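Local coordinates for protein ORF 37 (Human herpesvirus 8 type M, PDB 3POV) that cuts double- and single-stranded DNA as a metal-dependent endo- and exonuclease, helping to process branched viral DNA into unit-length genomes for packaging, at residues T408-K413 and P436-V441. Numbering follows the deposited sequence.
Sequences TGFFRK and PTLLIV
Phe410, which buries more surface than any other residue here, meets Leu438 and Ile440 on one face of an antiparallel strand pair. Its CG is turned anti to its own carbonyl carbon (chi1 -67°), which carries the ring along the neighbouring strand: CB sits 3.7 Å from Leu438 CB, and farther out CE2 lies 3.5 Å from Ile440 CD1. The carbonyl O of Leu438 comes to the ring edge, in plane, while also accepting a nearly straight bond from Phe410 N (2.9 Å, 172°).

Thr437 marks the irregularity. Both Thr437 and Leu438 face Phe410, and the carbonyl O of Phe410 takes two backbone donors: Thr437 N at 2.7 Å, almost in line with the C=O (171° at the oxygen), and Leu438 N at 3.4 Å, a weak bond. The inserted residue shifts the register by one, pairing Phe411 with Pro436. The methyl CG2 of Thr437 packs 3.6 Å from Arg412 CG, along a chain extended from CG to NE, whose NH1 forms a salt bridge with Asp418, while a water links Thr437 OG1 with Phe411 O, weakly at the latter.

Beyond the bulge, Thr408 and Ile440 close a regular two-bond pair. On the other face, Phe411 CE1 lies 4.1 Å from Pro436 CB, and both side chains touch helix 181-197. Strand 243-250, carrying the magnesium ligands Glu246 and Ile247, runs parallel to strand 403-412 on its other flank. The geometry is that of a classic beta bulge, set within the central mixed sheet of the PD-(D/E)XK nuclease fold.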
ATOM      1  N   THR A 408       7.326  -3.775 -10.749  1.00 31.71           N
ATOM      2  CA  THR A 408       7.959  -2.475 -10.929  1.00 34.23           C
ATOM      3  C   THR A 408       8.194  -2.150 -12.398  1.00 38.04           C
ATOM      4  O   THR A 408       8.790  -2.935 -13.142  1.00 39.74           O
ATOM      5  CB  THR A 408       9.288  -2.388 -10.174  1.00 33.42           C
ATOM      6  OG1 THR A 408       9.064  -2.681  -8.790  1.00 40.93           O
ATOM      7  CG2 THR A 408       9.881  -0.989 -10.300  1.00 31.82           C
ATOM      8  N   GLY A 409       7.712  -0.987 -12.812  1.00 36.23           N
ATOM      9  CA  GLY A 409       7.942  -0.517 -14.162  1.00 33.96           C
ATOM     10  C   GLY A 409       9.112   0.441 -14.182  1.00 33.04           C
ATOM     11  O   GLY A 409       9.228   1.308 -13.311  1.00 32.88           O
ATOM     12  N   PHE A 410       9.989   0.265 -15.166  1.00 33.71           N
ATOM     13  CA  PHE A 410      11.081   1.207 -15.415  1.00 37.21           C
ATOM     14  C   PHE A 410      10.716   2.125 -16.578  1.00 35.87           C
ATOM     15  O   PHE A 410      10.388   1.660 -17.668  1.00 41.09           O
ATOM     16  CB  PHE A 410      12.391   0.453 -15.679  1.00 32.43           C
ATOM     17  CG  PHE A 410      12.908  -0.288 -14.477  1.00 34.14           C
ATOM     18  CD1 PHE A 410      13.970   0.210 -13.740  1.00 35.53           C
ATOM     19  CD2 PHE A 410      12.307  -1.465 -14.061  1.00 34.10           C
ATOM     20  CE1 PHE A 410      14.437  -0.462 -12.620  1.00 40.18           C
ATOM     21  CE2 PHE A 410      12.772  -2.142 -12.941  1.00 35.44           C
ATOM     22  CZ  PHE A 410      13.837  -1.641 -12.219  1.00 32.90           C
ATOM     23  N   PHE A 411      10.764   3.428 -16.333  1.00 34.52           N
ATOM     24  CA  PHE A 411      10.294   4.421 -17.296  1.00 34.52           C
ATOM     25  C   PHE A 411      11.423   5.289 -17.849  1.00 33.61           C
ATOM     26  O   PHE A 411      12.462   5.439 -17.212  1.00 42.01           O
ATOM     27  CB  PHE A 411       9.246   5.329 -16.638  1.00 32.85           C
ATOM     28  CG  PHE A 411       7.939   4.646 -16.350  1.00 37.02           C
ATOM     29  CD1 PHE A 411       6.875   4.759 -17.233  1.00 36.60           C
ATOM     30  CD2 PHE A 411       7.770   3.897 -15.192  1.00 37.55           C
ATOM     31  CE1 PHE A 411       5.666   4.137 -16.973  1.00 39.58           C
ATOM     32  CE2 PHE A 411       6.564   3.267 -14.925  1.00 37.40           C
ATOM     33  CZ  PHE A 411       5.509   3.387 -15.814  1.00 41.63           C
ATOM     34  N   ARG A 412      11.207   5.860 -19.032  1.00 33.29           N
ATOM     35  CA  ARG A 412      12.111   6.871 -19.600  1.00 38.10           C
ATOM     36  C   ARG A 412      11.283   8.024 -20.158  1.00 34.67           C
ATOM     37  O   ARG A 412      10.130   7.831 -20.557  1.00 27.99           O
ATOM     38  CB  ARG A 412      13.011   6.286 -20.705  1.00 29.16           C
ATOM     39  CG  ARG A 412      12.261   5.852 -21.970  1.00 29.51           C
ATOM     40  CD  ARG A 412      13.204   5.390 -23.088  1.00 31.59           C
ATOM     41  NE  ARG A 412      12.470   4.828 -24.221  1.00 24.66           N
ATOM     42  CZ  ARG A 412      11.934   5.553 -25.202  1.00 35.84           C
ATOM     43  NH1 ARG A 412      12.052   6.878 -25.197  1.00 27.36           N
ATOM     44  NH2 ARG A 412      11.275   4.956 -26.190  1.00 30.23           N
ATOM     45  N   LYS A 413      11.858   9.222 -20.174  1.00 34.20           N
ATOM     46  CA  LYS A 413      11.159  10.372 -20.739  1.00 37.19           C
ATOM     47  C   LYS A 413      10.988  10.176 -22.238  1.00 31.48           C
ATOM     48  O   LYS A 413      11.864   9.609 -22.892  1.00 26.14           O
ATOM     49  CB  LYS A 413      11.923  11.666 -20.464  1.00 41.40           C
ATOM     50  CG  LYS A 413      12.108  11.972 -18.988  1.00 54.67           C
ATOM     51  CD  LYS A 413      12.778  13.322 -18.783  1.00 65.74           C
ATOM     52  CE  LYS A 413      12.989  13.612 -17.306  1.00 74.20           C
ATOM     53  NZ  LYS A 413      13.922  12.631 -16.682  1.00 81.24           N
ATOM     54  N   PRO A 436       7.366   3.147 -20.621  1.00 41.72           N
ATOM     55  CA  PRO A 436       7.871   1.976 -19.904  1.00 36.45           C
ATOM     56  C   PRO A 436       8.819   1.164 -20.777  1.00 33.75           C
ATOM     57  O   PRO A 436       8.478   0.815 -21.906  1.00 35.49           O
ATOM     58  CB  PRO A 436       6.597   1.180 -19.614  1.00 37.44           C
ATOM     59  CG  PRO A 436       5.698   1.517 -20.752  1.00 36.36           C
ATOM     60  CD  PRO A 436       5.980   2.956 -21.084  1.00 35.86           C
ATOM     61  N   THR A 437       9.995   0.859 -20.240  1.00 35.45           N
ATOM     62  CA  THR A 437      11.008   0.108 -20.967  1.00 37.89           C
ATOM     63  C   THR A 437      11.148  -1.307 -20.400  1.00 47.50           C
ATOM     64  O   THR A 437      11.355  -2.271 -21.141  1.00 46.40           O
ATOM     65  CB  THR A 437      12.372   0.827 -20.910  1.00 33.95           C
ATOM     66  OG1 THR A 437      12.851   0.843 -19.562  1.00 30.17           O
ATOM     67  CG2 THR A 437      12.238   2.269 -21.412  1.00 31.82           C
ATOM     68  N   LEU A 438      11.021  -1.420 -19.080  1.00 48.06           N
ATOM     69  CA  LEU A 438      11.176  -2.693 -18.386  1.00 45.93           C
ATOM     70  C   LEU A 438      10.034  -2.947 -17.406  1.00 44.18           C
ATOM     71  O   LEU A 438       9.481  -2.012 -16.827  1.00 39.88           O
ATOM     72  CB  LEU A 438      12.482  -2.698 -17.593  1.00 44.94           C
ATOM     73  CG  LEU A 438      13.733  -3.395 -18.112  1.00 45.37           C
ATOM     74  CD1 LEU A 438      14.740  -3.472 -16.976  1.00 38.22           C
ATOM     75  CD2 LEU A 438      13.418  -4.786 -18.643  1.00 53.01           C
ATOM     76  N   LEU A 439       9.708  -4.219 -17.204  1.00 42.35           N
ATOM     77  CA  LEU A 439       8.752  -4.622 -16.178  1.00 36.38           C
ATOM     78  C   LEU A 439       9.301  -5.824 -15.416  1.00 38.54           C
ATOM     79  O   LEU A 439       9.437  -6.909 -15.974  1.00 42.34           O
ATOM     80  CB  LEU A 439       7.392  -4.954 -16.804  1.00 32.67           C
ATOM     81  CG  LEU A 439       6.170  -5.131 -15.885  1.00 39.92           C
ATOM     82  CD1 LEU A 439       5.876  -6.594 -15.599  1.00 35.25           C
ATOM     83  CD2 LEU A 439       6.294  -4.335 -14.584  1.00 38.53           C
ATOM     84  N   ILE A 440       9.633  -5.622 -14.144  1.00 35.58           N
ATOM     85  CA  ILE A 440      10.171  -6.701 -13.318  1.00 36.32           C
ATOM     86  C   ILE A 440       9.194  -7.151 -12.228  1.00 34.54           C
ATOM     87  O   ILE A 440       8.833  -6.376 -11.344  1.00 27.83           O
ATOM     88  CB  ILE A 440      11.506  -6.297 -12.668  1.00 39.67           C
ATOM     89  CG1 ILE A 440      12.511  -5.890 -13.753  1.00 41.26           C
ATOM     90  CG2 ILE A 440      12.048  -7.438 -11.785  1.00 23.51           C
ATOM     91  CD1 ILE A 440      13.856  -5.448 -13.226  1.00 38.91           C
ATOM     92  N   VAL A 441       8.770  -8.409 -12.307  1.00 32.54           N
ATOM     93  CA  VAL A 441       7.896  -8.995 -11.301  1.00 29.53           C
ATOM     94  C   VAL A 441       8.694  -9.848 -10.322  1.00 29.31           C
ATOM     95  O   VAL A 441       9.335 -10.821 -10.715  1.00 29.65           O
ATOM     96  CB  VAL A 441       6.806  -9.864 -11.941  1.00 37.05           C
ATOM     97  CG1 VAL A 441       5.925 -10.485 -10.861  1.00 27.69           C
ATOM     98  CG2 VAL A 441       5.969  -9.040 -12.909  1.00 41.26           C
TER
HETATM   99  O   HOH W   1      14.020   3.037 -18.467  1.00 42.04           O